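Local coordinates for protein uncharacterized metal-dependent hydrolase (Pyrococcus horikoshii, PDB 3IGH) that probably hydrolyses carbon-nitrogen bonds other than peptide bonds, as a member of the amidohydrolase family, though its substrate is not known, at residues H196-G201 against L227-F232. Residues are numbered along the deposited sequence; the frame is centred on the assembly and turned at random.
Sequences HLLDLG and LSINVF. With SO4 (sulfate ion), chain J.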
loop_
_atom_site.group_PDB
_atom_site.type_symbol
_atom_site.label_atom_id
_atom_site.label_comp_id
_atom_site.label_asym_id
_atom_site.label_seq_id
_atom_site.Cartn_x
_atom_site.Cartn_y
_atom_site.Cartn_z
ATOM N N HIS A 196 -9.391 -0.786 -22.337
ATOM C CA HIS A 196 -10.728 -0.477 -22.841
ATOM C C HIS A 196 -11.280 0.786 -22.185
ATOM O O HIS A 196 -11.791 1.685 -22.872
ATOM C CB HIS A 196 -11.647 -1.678 -22.585
ATOM C CG HIS A 196 -13.044 -1.509 -23.101
ATOM N ND1 HIS A 196 -13.375 -1.683 -24.428
ATOM C CD2 HIS A 196 -14.202 -1.219 -22.461
ATOM C CE1 HIS A 196 -14.672 -1.490 -24.587
ATOM N NE2 HIS A 196 -15.199 -1.209 -23.408
ATOM N N LEU A 197 -11.152 0.875 -20.859
ATOM C CA LEU A 197 -11.637 2.038 -20.114
ATOM C C LEU A 197 -10.844 3.294 -20.429
ATOM O O LEU A 197 -11.425 4.362 -20.624
ATOM C CB LEU A 197 -11.621 1.766 -18.595
ATOM C CG LEU A 197 -12.655 0.712 -18.192
ATOM C CD1 LEU A 197 -12.326 0.131 -16.828
ATOM C CD2 LEU A 197 -14.084 1.272 -18.228
ATOM N N LEU A 198 -9.522 3.155 -20.497
ATOM C CA LEU A 198 -8.635 4.278 -20.797
ATOM C C LEU A 198 -8.952 4.866 -22.179
ATOM O O LEU A 198 -9.014 6.089 -22.340
ATOM C CB LEU A 198 -7.171 3.832 -20.713
ATOM C CG LEU A 198 -6.041 4.847 -20.537
ATOM C CD1 LEU A 198 -6.250 5.710 -19.310
ATOM C CD2 LEU A 198 -4.713 4.112 -20.441
ATOM N N ASP A 199 -9.210 3.993 -23.152
ATOM C CA ASP A 199 -9.608 4.430 -24.501
ATOM C C ASP A 199 -10.939 5.173 -24.519
ATOM O O ASP A 199 -11.195 5.968 -25.423
ATOM C CB ASP A 199 -9.654 3.250 -25.481
ATOM C CG ASP A 199 -8.265 2.765 -25.888
ATOM O OD1 ASP A 199 -7.266 3.455 -25.584
ATOM O OD2 ASP A 199 -8.175 1.684 -26.509
ATOM N N LEU A 200 -11.776 4.912 -23.514
ATOM C CA LEU A 200 -13.061 5.573 -23.371
ATOM C C LEU A 200 -12.998 6.866 -22.552
ATOM O O LEU A 200 -14.010 7.552 -22.389
ATOM C CB LEU A 200 -14.074 4.600 -22.754
ATOM C CG LEU A 200 -14.632 3.559 -23.726
ATOM C CD1 LEU A 200 -15.333 2.430 -22.974
ATOM C CD2 LEU A 200 -15.572 4.236 -24.726
ATOM N N GLY A 201 -11.823 7.198 -22.031
ATOM C CA GLY A 201 -11.676 8.388 -21.188
ATOM C C GLY A 201 -12.005 8.167 -19.708
ATOM O O GLY A 201 -12.134 9.126 -18.949
ATOM N N LEU A 227 -0.474 -0.821 -13.895
ATOM C CA LEU A 227 -1.833 -0.295 -13.698
ATOM C C LEU A 227 -1.933 1.090 -14.331
ATOM O O LEU A 227 -1.259 2.026 -13.907
ATOM C CB LEU A 227 -2.189 -0.204 -12.210
ATOM C CG LEU A 227 -2.965 -1.273 -11.445
ATOM C CD1 LEU A 227 -3.374 -0.691 -10.108
ATOM C CD2 LEU A 227 -4.194 -1.792 -12.187
ATOM N N SER A 228 -2.780 1.224 -15.345
ATOM C CA SER A 228 -2.810 2.449 -16.126
ATOM C C SER A 228 -3.958 3.383 -15.736
ATOM O O SER A 228 -4.080 4.484 -16.276
ATOM C CB SER A 228 -2.876 2.108 -17.618
ATOM O OG SER A 228 -4.065 1.399 -17.910
ATOM N N ILE A 229 -4.798 2.931 -14.802
ATOM C CA ILE A 229 -5.913 3.720 -14.280
ATOM C C ILE A 229 -5.893 3.644 -12.746
ATOM O O ILE A 229 -5.326 2.710 -12.175
ATOM C CB ILE A 229 -7.296 3.198 -14.801
ATOM C CG1 ILE A 229 -7.507 1.723 -14.424
ATOM C CG2 ILE A 229 -7.445 3.442 -16.324
ATOM C CD1 ILE A 229 -8.934 1.166 -14.652
ATOM N N ASN A 230 -6.506 4.625 -12.090
ATOM C CA ASN A 230 -6.680 4.580 -10.642
ATOM C C ASN A 230 -7.744 3.555 -10.268
ATOM O O ASN A 230 -8.836 3.544 -10.834
ATOM C CB ASN A 230 -7.033 5.966 -10.090
ATOM C CG ASN A 230 -6.023 7.025 -10.498
ATOM O OD1 ASN A 230 -4.820 6.870 -10.269
ATOM N ND2 ASN A 230 -6.505 8.101 -11.116
ATOM N N VAL A 231 -7.399 2.664 -9.346
ATOM C CA VAL A 231 -8.297 1.590 -8.945
ATOM C C VAL A 231 -8.550 1.668 -7.442
ATOM O O VAL A 231 -7.627 1.517 -6.643
ATOM C CB VAL A 231 -7.720 0.201 -9.315
ATOM C CG1 VAL A 231 -8.655 -0.926 -8.837
ATOM C CG2 VAL A 231 -7.468 0.093 -10.825
ATOM N N PHE A 232 -9.806 1.890 -7.068
ATOM C CA PHE A 232 -10.214 1.855 -5.670
ATOM C C PHE A 232 -10.887 0.498 -5.415
ATOM O O PHE A 232 -12.043 0.275 -5.797
ATOM C CB PHE A 232 -11.112 3.065 -5.340
ATOM C CG PHE A 232 -10.373 4.382 -5.401
ATOM C CD1 PHE A 232 -9.886 4.973 -4.233
ATOM C CD2 PHE A 232 -10.102 4.999 -6.633
ATOM C CE1 PHE A 232 -9.159 6.165 -4.283
ATOM C CE2 PHE A 232 -9.380 6.198 -6.697
ATOM C CZ PHE A 232 -8.904 6.778 -5.516
HETATM S S SO4 J . -18.640 -2.780 -23.555
HETATM O O1 SO4 J . -17.740 -3.143 -24.643
HETATM O O2 SO4 J . -19.956 -2.478 -24.106
HETATM O O3 SO4 J . -18.753 -3.889 -22.613
HETATM O O4 SO4 J . -18.114 -1.603 -22.876
#
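Leu-197 and Leu-198, in the last turn of helix 183-199, pack against Ile-229 just ahead of strand 230-235, which in the amidohydrolase TIM barrel pairs in parallel with strand 202-210, the strand that follows this helix. The enclosed side is Leu-197 against Ile-229, both buried: their CD1 methyls meet at 4.2 Å, the side chains crossing at a slant, and Leu-197 is also covered by Leu-70 and Leu-73 of helix 70-78. With chi1 58°, CG1 of Ile-229 lies between the backbone N and the carbonyl carbon and CG2 is anti to that carbon, which turns CG2 to Leu-198 and CD1 to Leu-197. Leu-198 runs alongside Ile-229, pointing the opposite way, its CD1 3.9 Å from CG2 of Ile-229, and leads out to the partly exposed margin. There its CD2 lies 3.8 Å from OG of Ser-228, a van der Waals contact, while Ser-228 N hydrogen-bonds Gln-194 OE1, one helical turn before Leu-198. A Schellman motif, with Gly-201 at positive phi, leads into strand 202-210. His-196 takes no part in the leucine packing; its ring reaches a sulfate, probably from the crystallisation liquor, that also accepts a hydrogen bond from Ala-406 N. Without the imidazole, as with an alanine here, the sulfate would probably lose its NE2 donor and be held less firmly. The anion meets the ring edge near its plane, NE2 of His-196 donating to sulfate O4 at 3.0 Å with an N-H...O angle of 153°.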